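Local coordinates for protein alpha-fucosidase (Bifidobacterium bifidum, PDB 2EAB) that probably hydrolyses alpha-1,2-linked L-fucose, the chain here being the catalytic portion of a longer glycoside hydrolase family 95 protein, at residues V515-A518 against Y519-G523; P525-L528 against D529-Y532; M427-W430 against P431-S434. One frame throughout, in Å; residues are numbered along the deposited sequence.

Contact 1: V515-A518 against Y519-G523; sequences VYEA and YEYSG. With EDO (1,2-ethanediol), chain I; TRS (2-amino-2-hydroxymethyl-propane-1,3-diol), chain K; EDO (1,2-ethanediol), chain G.
Tyr516 and Glu520, one helical turn apart near the end of helix 507-520, meet through carbon: Tyr516 CE2 lies 3.5 Å from Glu520 CG, the approach to the ring being oblique, and the two side chains cross at about a right angle. With its CG swung away from the backbone N (chi1 -176°), the Tyr516 ring lies next to that of Tyr519, both pointing the same way, and Tyr516 OH comes in at the edge of the Tyr519 ring, 3.8 Å from Tyr519 CD2. With an alanine in place of this tyrosine, the methylene of Glu520 and the edge of Tyr519 would probably lose their neighbour, opening a gap where helices 525-546 and 577-596 now close on the ring.

Polar groups gather on another side. Glu517 bends at chi2 (-146°) and brings its OE2 to 3.3 Å from Glu520 OE1, an approach of like charges probably eased by the cationic groups that both carboxylates share. The amine N of a bound Tris, probably from the crystallisation liquor, donates to Glu517 OE2 at 2.7 Å and to Glu520 OE2 at 2.8 Å, with a weaker bond to Glu520 OE1; Arg820 forms salt bridges with both carboxylates. Glu517 runs alongside Tyr521, and a bound ethanediol joins Glu517 OE1 to Tyr521 OH.

Ser522 folds its hydroxyl back: Ser522 OG donates to a lone pair of Ala518 O at 2.7 Å, in the carbonyl plane, and also bonds to Asp524 N. Gly523 then leaves with positive phi, a conformation easiest without a side chain.

Glu520 and Asp690 are calcium ligands seen in a crystal structure of this protein, though this chain carries no ion there. That the Tris amine sits between the two glutamates is consistent with a pocket of negative potential that attracts cations.

Contact 2: P525-L528 against D529-Y532; sequences PALL and DRVY
Leu527 and Arg530 share one flank of the first turns of helix 525-546, their side chains running at a slant to each other. The contact is loose and grazing: Leu527 CD2 stands 4.0 Å from Arg530 NH1, approaching the guanidinium obliquely. The arginine chain bends at chi3 (74°), which carries its head past the leucine toward helix 442-450, where NH2 forms salt bridges with Glu449 and Glu442. Its aliphatic part meanwhile lies over the preceding turn, with Arg530 CG 3.6 Å from Ala526 O. A long side chain with an apolar stem and a charged end suits this border between core and surface.

Asp529 leaves the helix on a different side, its carboxylate leaning back toward Pro525, and a water donates both to Pro525 O at 2.8 Å and to Asp529 OD1 at 2.7 Å, bridging a carbonyl that already accepts the Asp529 N-H. Lys597 completes the surroundings of OD1 with a salt bridge. Pro525 fits the helix start, since its nitrogen has no hydrogen to offer at a position without a helical acceptor.

Inward, Val531 sets both methyls against the helix carbonyls, Val531 CG1 3.3 Å from Leu527 O, while the same oxygen takes the straight Val531 N bond at 2.9 Å. The branched side chain faces helix 507-520. Tyr532 rests its CB 3.2 Å from Leu528 O and sends its ring away, so that its OH bonds to Asp601.

Chemically, Leu527, Leu528 and Val531 settle against neighbouring helices, whereas Arg530 reaches across to helix 442-450 and Asp529 to Lys597, consistent with charge pairs fixing this end of the helix.

Contact 3: M427-W430 against P431-S434; sequences MNYW and PTYS
Thr432 OG1 is set beside its own backbone N (chi1 -43°), and Tyr429 has its ring turned to the same side of its own backbone (chi1 -67°); together these torsions put the hydroxyl against the tyrosine. Thr432 OG1 lies 3.2 Å from Tyr429 CA and 3.4 Å from Tyr429 CD1, reaching the ring obliquely while the two side chains slant across each other. The polar work of that hydroxyl goes to a water, 2.7 Å from Thr432 OG1, which donates to Asn428 O at 2.8 Å and so spans the four residues that a helical bond would join. Threonine suits the place because it is small enough to sit over the tyrosine CA and still offers a hydroxyl.

The helix has come undone at this point. In the catalytic domain of family 95 enzymes, an (alpha/alpha)6 barrel, residues 427-434 carry the chain out of the short helix 424-428 toward helix 442-450. Pro431 has no N-H for Met427 O, and instead Pro431 CD rests 3.6 Å from that oxygen; Trp430 N takes over, bonding Met427 O at 3.1 Å. The Pro431 CD also packs on Trp430 CB, 3.6 Å away. The Trp430 indole lays one face over Met427 CA, offset toward the rim, and meets Phe687 edge-to-face.

A second water repeats the bridging two residues further along: it donates to Trp430 O at 2.7 Å and accepts from Ser434 N. A third donates to Ser434 OG, whose hydroxyl also bonds to Asp777 on helix 767-780. The buried phenols are tied down by outside partners as well, Tyr429 OH by Ser387 and Ser395 N, and Tyr433 OH by Asn514 O.

How the contacts relate
Along the chain contact 3 comes first, then contact 1, then contact 2, all within the family 95 catalytic domain. Contact 1 lies at the C-terminal part of helix 507-520 and just beyond, and contact 2 begins the next helix, 525-546; their centres lie 9 Å apart, and Val515 touches Val531 while Tyr519 meets Leu528, so the two helices pack across the short turn between them. Contact 3, about 12 Å from contact 1 by centres, reaches it through Tyr433, whose ring lies nearly parallel to that of Tyr521 and rests on Ala518. Contacts 2 and 3, whose centres are about 19 Å apart, do not touch. Helix 507-520 thus links the deeply buried loop to a helix nearer the surface.

Contact 1: V515-A518 against Y519-G523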
ATOM      1  N   VAL A 515       0.031  10.696   2.206  1.00  5.88           N
ATOM      2  CA  VAL A 515      -0.947  11.688   1.774  1.00  6.45           C
ATOM      3  C   VAL A 515      -0.245  12.920   1.196  1.00  6.30           C
ATOM      4  O   VAL A 515      -0.589  13.370   0.100  1.00  6.48           O
ATOM      5  CB  VAL A 515      -1.925  12.063   2.919  1.00  6.44           C
ATOM      6  CG1 VAL A 515      -2.828  13.209   2.507  1.00  7.45           C
ATOM      7  CG2 VAL A 515      -2.765  10.858   3.312  1.00  6.90           C
ATOM      8  N   TYR A 516       0.740  13.455   1.918  1.00  6.19           N
ATOM      9  CA  TYR A 516       1.458  14.633   1.441  1.00  6.27           C
ATOM     10  C   TYR A 516       2.173  14.374   0.112  1.00  6.25           C
ATOM     11  O   TYR A 516       2.291  15.276  -0.724  1.00  6.26           O
ATOM     12  CB  TYR A 516       2.432  15.181   2.497  1.00  6.53           C
ATOM     13  CG  TYR A 516       3.093  16.451   2.016  1.00  7.13           C
ATOM     14  CD1 TYR A 516       2.369  17.635   1.934  1.00  7.73           C
ATOM     15  CD2 TYR A 516       4.421  16.462   1.588  1.00  8.04           C
ATOM     16  CE1 TYR A 516       2.947  18.805   1.453  1.00  9.05           C
ATOM     17  CE2 TYR A 516       5.010  17.639   1.106  1.00  9.15           C
ATOM     18  CZ  TYR A 516       4.259  18.800   1.041  1.00  8.64           C
ATOM     19  OH  TYR A 516       4.812  19.972   0.562  1.00 10.02           O
ATOM     20  N   GLU A 517       2.645  13.145  -0.088  1.00  6.12           N
ATOM     21  CA  GLU A 517       3.292  12.795  -1.351  1.00  6.25           C
ATOM     22  C   GLU A 517       2.388  13.004  -2.565  1.00  6.15           C
ATOM     23  O   GLU A 517       2.880  13.275  -3.658  1.00  6.12           O
ATOM     24  CB  GLU A 517       3.833  11.369  -1.320  1.00  6.19           C
ATOM     25  CG  GLU A 517       4.980  11.196  -0.350  1.00  6.88           C
ATOM     26  CD  GLU A 517       6.017  10.206  -0.812  1.00  7.04           C
ATOM     27  OE1 GLU A 517       5.664   9.244  -1.531  1.00  7.27           O
ATOM     28  OE2 GLU A 517       7.199  10.391  -0.458  1.00  8.40           O
ATOM     29  N   ALA A 518       1.074  12.897  -2.383  1.00  6.19           N
ATOM     30  CA  ALA A 518       0.158  13.180  -3.483  1.00  6.69           C
ATOM     31  C   ALA A 518       0.355  14.597  -4.003  1.00  6.46           C
ATOM     32  O   ALA A 518       0.250  14.835  -5.212  1.00  7.18           O
ATOM     33  CB  ALA A 518      -1.280  12.955  -3.060  1.00  6.93           C
ATOM     34  N   TYR A 519       0.639  15.531  -3.097  1.00  6.38           N
ATOM     35  CA  TYR A 519       0.997  16.886  -3.496  1.00  6.76           C
ATOM     36  C   TYR A 519       2.430  16.989  -4.028  1.00  6.63           C
ATOM     37  O   TYR A 519       2.664  17.618  -5.067  1.00  6.91           O
ATOM     38  CB  TYR A 519       0.771  17.904  -2.371  1.00  7.42           C
ATOM     39  CG  TYR A 519       1.155  19.292  -2.816  1.00  8.87           C
ATOM     40  CD1 TYR A 519       0.425  19.926  -3.819  1.00  9.96           C
ATOM     41  CD2 TYR A 519       2.264  19.951  -2.290  1.00  9.92           C
ATOM     42  CE1 TYR A 519       0.762  21.186  -4.275  1.00 11.19           C
ATOM     43  CE2 TYR A 519       2.615  21.238  -2.751  1.00  9.89           C
ATOM     44  CZ  TYR A 519       1.846  21.831  -3.739  1.00 10.52           C
ATOM     45  OH  TYR A 519       2.154  23.086  -4.210  1.00 11.95           O
ATOM     46  N   GLU A 520       3.392  16.379  -3.334  1.00  6.74           N
ATOM     47  CA  GLU A 520       4.794  16.443  -3.772  1.00  7.34           C
ATOM     48  C   GLU A 520       4.947  16.075  -5.236  1.00  7.10           C
ATOM     49  O   GLU A 520       5.674  16.733  -5.980  1.00  7.59           O
ATOM     50  CB  GLU A 520       5.652  15.443  -3.022  1.00  8.00           C
ATOM     51  CG  GLU A 520       6.025  15.781  -1.627  1.00  8.73           C
ATOM     52  CD  GLU A 520       6.929  14.711  -1.042  1.00  9.32           C
ATOM     53  OE1 GLU A 520       6.796  13.536  -1.456  1.00  9.03           O
ATOM     54  OE2 GLU A 520       7.764  15.025  -0.174  1.00  9.85           O
ATOM     55  N   TYR A 521       4.301  14.984  -5.636  1.00  6.88           N
ATOM     56  CA  TYR A 521       4.481  14.440  -6.970  1.00  7.14           C
ATOM     57  C   TYR A 521       3.587  15.092  -8.036  1.00  7.67           C
ATOM     58  O   TYR A 521       3.801  14.871  -9.232  1.00  8.51           O
ATOM     59  CB  TYR A 521       4.242  12.934  -6.955  1.00  7.38           C
ATOM     60  CG  TYR A 521       5.367  12.071  -6.423  1.00  6.57           C
ATOM     61  CD1 TYR A 521       6.326  11.542  -7.284  1.00  6.81           C
ATOM     62  CD2 TYR A 521       5.438  11.730  -5.071  1.00  6.15           C
ATOM     63  CE1 TYR A 521       7.334  10.711  -6.819  1.00  6.92           C
ATOM     64  CE2 TYR A 521       6.446  10.889  -4.598  1.00  6.49           C
ATOM     65  CZ  TYR A 521       7.386  10.385  -5.483  1.00  6.71           C
ATOM     66  OH  TYR A 521       8.381   9.551  -5.039  1.00  7.34           O
ATOM     67  N   SER A 522       2.597  15.886  -7.621  1.00  7.87           N
ATOM     68  CA  SER A 522       1.658  16.489  -8.575  1.00  8.23           C
ATOM     69  C   SER A 522       1.739  18.006  -8.698  1.00  8.16           C
ATOM     70  O   SER A 522       1.554  18.552  -9.793  1.00  8.21           O
ATOM     71  CB  SER A 522       0.220  16.119  -8.214  1.00  8.51           C
ATOM     72  OG  SER A 522      -0.170  16.766  -7.012  1.00  7.94           O
ATOM     73  N   GLY A 523       1.968  18.689  -7.579  1.00  7.99           N
ATOM     74  CA  GLY A 523       1.840  20.147  -7.536  1.00  8.32           C
ATOM     75  C   GLY A 523       0.408  20.633  -7.722  1.00  8.48           C
ATOM     76  O   GLY A 523       0.170  21.790  -8.093  1.00  9.37           O
TER
HETATM   77  C1  EDO I4812       5.862  20.667  -4.838  1.00 41.98           C
HETATM   78  O1  EDO I4812       6.088  19.600  -3.863  1.00 40.66           O
HETATM   79  C2  EDO I4812       4.592  20.044  -5.511  1.00 42.33           C
HETATM   80  O2  EDO I4812       5.272  19.567  -6.993  1.00 41.15           O
HETATM   81  C   TRS K5002       8.741  12.102   2.075  1.00 25.33           C
HETATM   82  C1  TRS K5002      10.064  12.231   1.318  1.00 25.28           C
HETATM   83  C2  TRS K5002       8.744  13.005   3.288  1.00 25.75           C
HETATM   84  C3  TRS K5002       8.496  10.653   2.496  1.00 25.54           C
HETATM   85  N   TRS K5002       7.670  12.536   1.182  1.00 25.71           N
HETATM   86  O1  TRS K5002      11.185  11.848   2.129  1.00 21.23           O
HETATM   87  O2  TRS K5002       8.710  14.328   3.118  1.00 21.86           O
HETATM   88  O3  TRS K5002       7.116  10.412   2.803  1.00 22.20           O
HETATM   89  C1  EDO G4807       9.589   6.860  -1.053  1.00 42.74           C
HETATM   90  O1  EDO G4807      10.581   7.583  -1.940  1.00 37.02           O
HETATM   91  C2  EDO G4807       8.332   6.562  -1.961  1.00 43.60           C
HETATM   92  O2  EDO G4807       7.851   7.835  -2.459  1.00 37.12           O

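Contact 2: P525-L528 against D529-Y532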
ATOM      1  N   PRO A 525      -2.962  22.110  -6.757  1.00  8.96           N
ATOM      2  CA  PRO A 525      -3.420  22.995  -5.680  1.00  9.19           C
ATOM      3  C   PRO A 525      -4.644  22.484  -4.908  1.00  9.19           C
ATOM      4  O   PRO A 525      -4.807  22.824  -3.733  1.00  9.07           O
ATOM      5  CB  PRO A 525      -3.737  24.305  -6.414  1.00  9.88           C
ATOM      6  CG  PRO A 525      -4.024  23.895  -7.807  1.00 10.36           C
ATOM      7  CD  PRO A 525      -3.091  22.751  -8.080  1.00  9.21           C
ATOM      8  N   ALA A 526      -5.488  21.679  -5.551  1.00  9.12           N
ATOM      9  CA  ALA A 526      -6.637  21.088  -4.865  1.00  9.08           C
ATOM     10  C   ALA A 526      -6.170  20.066  -3.822  1.00  8.81           C
ATOM     11  O   ALA A 526      -6.722  19.986  -2.720  1.00  9.12           O
ATOM     12  CB  ALA A 526      -7.595  20.454  -5.866  1.00  9.74           C
ATOM     13  N   LEU A 527      -5.143  19.289  -4.166  1.00  8.54           N
ATOM     14  CA  LEU A 527      -4.551  18.351  -3.218  1.00  8.57           C
ATOM     15  C   LEU A 527      -3.829  19.095  -2.105  1.00  8.29           C
ATOM     16  O   LEU A 527      -3.895  18.693  -0.944  1.00  8.36           O
ATOM     17  CB  LEU A 527      -3.611  17.369  -3.919  1.00  8.96           C
ATOM     18  CG  LEU A 527      -4.311  16.281  -4.735  1.00  8.84           C
ATOM     19  CD1 LEU A 527      -3.299  15.510  -5.569  1.00 10.31           C
ATOM     20  CD2 LEU A 527      -5.094  15.337  -3.829  1.00 10.26           C
ATOM     21  N   LEU A 528      -3.154  20.189  -2.453  1.00  8.33           N
ATOM     22  CA  LEU A 528      -2.487  21.010  -1.450  1.00  8.28           C
ATOM     23  C   LEU A 528      -3.436  21.413  -0.323  1.00  8.06           C
ATOM     24  O   LEU A 528      -3.088  21.308   0.851  1.00  8.19           O
ATOM     25  CB  LEU A 528      -1.866  22.254  -2.087  1.00  8.41           C
ATOM     26  CG  LEU A 528      -1.211  23.276  -1.155  1.00  8.60           C
ATOM     27  CD1 LEU A 528      -0.103  22.643  -0.322  1.00  8.95           C
ATOM     28  CD2 LEU A 528      -0.665  24.418  -1.991  1.00  9.12           C
ATOM     29  N   ASP A 529      -4.629  21.885  -0.676  1.00  7.94           N
ATOM     30  CA  ASP A 529      -5.587  22.316   0.344  1.00  7.76           C
ATOM     31  C   ASP A 529      -5.974  21.177   1.288  1.00  7.53           C
ATOM     32  O   ASP A 529      -6.044  21.361   2.505  1.00  7.53           O
ATOM     33  CB  ASP A 529      -6.837  22.922  -0.293  1.00  8.26           C
ATOM     34  CG  ASP A 529      -6.601  24.325  -0.836  1.00  8.65           C
ATOM     35  OD1 ASP A 529      -5.490  24.876  -0.658  1.00 10.43           O
ATOM     36  OD2 ASP A 529      -7.548  24.882  -1.434  1.00 10.16           O
ATOM     37  N   ARG A 530      -6.194  19.995   0.720  1.00  6.97           N
ATOM     38  CA  ARG A 530      -6.598  18.821   1.501  1.00  7.29           C
ATOM     39  C   ARG A 530      -5.484  18.327   2.410  1.00  7.40           C
ATOM     40  O   ARG A 530      -5.727  18.006   3.577  1.00  7.39           O
ATOM     41  CB  ARG A 530      -7.062  17.696   0.581  1.00  7.67           C
ATOM     42  CG  ARG A 530      -8.354  18.013  -0.133  1.00  7.72           C
ATOM     43  CD  ARG A 530      -8.631  17.012  -1.214  1.00  8.41           C
ATOM     44  NE  ARG A 530      -9.068  15.725  -0.675  1.00  8.16           N
ATOM     45  CZ  ARG A 530      -9.148  14.608  -1.393  1.00  8.23           C
ATOM     46  NH1 ARG A 530      -8.801  14.611  -2.674  1.00  8.45           N
ATOM     47  NH2 ARG A 530      -9.570  13.482  -0.835  1.00  8.49           N
ATOM     48  N   VAL A 531      -4.261  18.266   1.892  1.00  7.36           N
ATOM     49  CA  VAL A 531      -3.151  17.755   2.695  1.00  7.75           C
ATOM     50  C   VAL A 531      -2.764  18.769   3.764  1.00  7.43           C
ATOM     51  O   VAL A 531      -2.412  18.398   4.884  1.00  7.39           O
ATOM     52  CB  VAL A 531      -1.930  17.288   1.845  1.00  8.15           C
ATOM     53  CG1 VAL A 531      -2.367  16.304   0.772  1.00  9.28           C
ATOM     54  CG2 VAL A 531      -1.194  18.459   1.207  1.00  8.76           C
ATOM     55  N   TYR A 532      -2.842  20.055   3.430  1.00  7.25           N
ATOM     56  CA  TYR A 532      -2.582  21.090   4.418  1.00  7.11           C
ATOM     57  C   TYR A 532      -3.564  21.007   5.585  1.00  6.96           C
ATOM     58  O   TYR A 532      -3.158  21.090   6.741  1.00  7.10           O
ATOM     59  CB  TYR A 532      -2.600  22.497   3.808  1.00  7.57           C
ATOM     60  CG  TYR A 532      -2.477  23.568   4.867  1.00  7.94           C
ATOM     61  CD1 TYR A 532      -1.274  23.771   5.537  1.00  8.67           C
ATOM     62  CD2 TYR A 532      -3.572  24.355   5.228  1.00  9.28           C
ATOM     63  CE1 TYR A 532      -1.154  24.729   6.532  1.00  9.32           C
ATOM     64  CE2 TYR A 532      -3.459  25.331   6.224  1.00  9.55           C
ATOM     65  CZ  TYR A 532      -2.245  25.509   6.866  1.00  9.37           C
ATOM     66  OH  TYR A 532      -2.104  26.455   7.852  1.00  9.86           O
TER
HETATM   67  O   HOH W   1      -4.447  25.527  -3.091  1.00 13.91           O

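Contact 3: M427-W430 against P431-S434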
ATOM      1  N   MET A 427       3.110   0.974   3.055  1.00  5.55           N
ATOM      2  CA  MET A 427       3.781   0.248   1.980  1.00  5.58           C
ATOM      3  C   MET A 427       2.897   0.085   0.743  1.00  5.64           C
ATOM      4  O   MET A 427       3.381   0.195  -0.388  1.00  5.85           O
ATOM      5  CB  MET A 427       4.275  -1.107   2.479  1.00  5.64           C
ATOM      6  CG  MET A 427       5.203  -1.799   1.500  1.00  5.94           C
ATOM      7  SD  MET A 427       5.976  -3.285   2.136  1.00  6.20           S
ATOM      8  CE  MET A 427       6.780  -2.655   3.618  1.00  8.62           C
ATOM      9  N   ASN A 428       1.604  -0.157   0.961  1.00  5.57           N
ATOM     10  CA  ASN A 428       0.651  -0.250  -0.144  1.00  5.90           C
ATOM     11  C   ASN A 428       0.677   0.994  -1.022  1.00  5.97           C
ATOM     12  O   ASN A 428       0.363   0.918  -2.212  1.00  6.92           O
ATOM     13  CB  ASN A 428      -0.777  -0.428   0.375  1.00  6.01           C
ATOM     14  CG  ASN A 428      -1.057  -1.818   0.914  1.00  5.24           C
ATOM     15  OD1 ASN A 428      -0.155  -2.625   1.129  1.00  5.67           O
ATOM     16  ND2 ASN A 428      -2.332  -2.088   1.168  1.00  6.54           N
ATOM     17  N   TYR A 429       1.012   2.132  -0.417  1.00  6.03           N
ATOM     18  CA  TYR A 429       1.054   3.411  -1.120  1.00  6.10           C
ATOM     19  C   TYR A 429       2.453   4.006  -1.235  1.00  6.61           C
ATOM     20  O   TYR A 429       2.621   5.232  -1.301  1.00  7.51           O
ATOM     21  CB  TYR A 429       0.012   4.393  -0.537  1.00  6.35           C
ATOM     22  CG  TYR A 429      -1.382   3.894  -0.828  1.00  6.12           C
ATOM     23  CD1 TYR A 429      -2.023   4.235  -2.018  1.00  6.34           C
ATOM     24  CD2 TYR A 429      -2.032   3.023   0.045  1.00  6.10           C
ATOM     25  CE1 TYR A 429      -3.287   3.739  -2.318  1.00  6.40           C
ATOM     26  CE2 TYR A 429      -3.294   2.526  -0.246  1.00  6.09           C
ATOM     27  CZ  TYR A 429      -3.913   2.885  -1.427  1.00  6.31           C
ATOM     28  OH  TYR A 429      -5.161   2.377  -1.703  1.00  6.29           O
ATOM     29  N   TRP A 430       3.461   3.133  -1.265  1.00  6.05           N
ATOM     30  CA  TRP A 430       4.821   3.555  -1.604  1.00  6.35           C
ATOM     31  C   TRP A 430       5.139   3.660  -3.099  1.00  6.14           C
ATOM     32  O   TRP A 430       5.884   4.558  -3.471  1.00  6.64           O
ATOM     33  CB  TRP A 430       5.883   2.689  -0.927  1.00  6.96           C
ATOM     34  CG  TRP A 430       6.056   2.946   0.539  1.00  7.57           C
ATOM     35  CD1 TRP A 430       5.578   4.004   1.264  1.00  8.37           C
ATOM     36  CD2 TRP A 430       6.789   2.129   1.457  1.00  8.03           C
ATOM     37  NE1 TRP A 430       5.949   3.877   2.588  1.00  8.11           N
ATOM     38  CE2 TRP A 430       6.695   2.735   2.730  1.00  8.55           C
ATOM     39  CE3 TRP A 430       7.515   0.938   1.327  1.00  9.15           C
ATOM     40  CZ2 TRP A 430       7.300   2.181   3.871  1.00  9.03           C
ATOM     41  CZ3 TRP A 430       8.112   0.390   2.460  1.00  9.83           C
ATOM     42  CH2 TRP A 430       8.002   1.014   3.711  1.00  9.38           C
ATOM     43  N   PRO A 431       4.646   2.734  -3.955  1.00  6.17           N
ATOM     44  CA  PRO A 431       4.971   2.905  -5.386  1.00  6.45           C
ATOM     45  C   PRO A 431       3.975   3.760  -6.157  1.00  6.32           C
ATOM     46  O   PRO A 431       4.160   3.994  -7.349  1.00  6.43           O
ATOM     47  CB  PRO A 431       4.905   1.476  -5.917  1.00  6.65           C
ATOM     48  CG  PRO A 431       3.830   0.837  -5.088  1.00  6.81           C
ATOM     49  CD  PRO A 431       3.890   1.488  -3.716  1.00  6.61           C
ATOM     50  N   THR A 432       2.930   4.221  -5.490  1.00  6.35           N
ATOM     51  CA  THR A 432       1.778   4.772  -6.185  1.00  6.23           C
ATOM     52  C   THR A 432       2.115   6.000  -7.025  1.00  6.13           C
ATOM     53  O   THR A 432       1.570   6.177  -8.111  1.00  6.29           O
ATOM     54  CB  THR A 432       0.670   5.103  -5.177  1.00  6.38           C
ATOM     55  OG1 THR A 432       0.564   4.028  -4.233  1.00  6.42           O
ATOM     56  CG2 THR A 432      -0.670   5.311  -5.877  1.00  7.19           C
ATOM     57  N   TYR A 433       3.007   6.842  -6.517  1.00  5.89           N
ATOM     58  CA  TYR A 433       3.370   8.056  -7.234  1.00  5.99           C
ATOM     59  C   TYR A 433       4.563   7.859  -8.163  1.00  5.89           C
ATOM     60  O   TYR A 433       4.515   8.250  -9.335  1.00  6.03           O
ATOM     61  CB  TYR A 433       3.633   9.192  -6.249  1.00  6.19           C
ATOM     62  CG  TYR A 433       2.561   9.334  -5.197  1.00  6.21           C
ATOM     63  CD1 TYR A 433       1.312   9.857  -5.523  1.00  6.41           C
ATOM     64  CD2 TYR A 433       2.789   8.927  -3.879  1.00  6.42           C
ATOM     65  CE1 TYR A 433       0.322   9.979  -4.568  1.00  7.17           C
ATOM     66  CE2 TYR A 433       1.803   9.048  -2.910  1.00  6.28           C
ATOM     67  CZ  TYR A 433       0.578   9.582  -3.263  1.00  6.42           C
ATOM     68  OH  TYR A 433      -0.406   9.719  -2.313  1.00  6.95           O
ATOM     69  N   SER A 434       5.626   7.244  -7.650  1.00  5.97           N
ATOM     70  CA  SER A 434       6.846   7.061  -8.436  1.00  6.15           C
ATOM     71  C   SER A 434       6.605   6.163  -9.649  1.00  6.16           C
ATOM     72  O   SER A 434       7.236   6.352 -10.697  1.00  6.41           O
ATOM     73  CB  SER A 434       7.988   6.528  -7.567  1.00  6.30           C
ATOM     74  OG  SER A 434       7.695   5.229  -7.086  1.00  6.79           O
TER
HETATM   75  O   HOH W   2       0.476   1.426  -4.977  1.00  8.11           O
HETATM   76  O   HOH W   3       5.518   6.808  -4.877  1.00  7.17           O
HETATM   77  O   HOH W   4       9.025   4.609  -4.848  1.00  8.03           O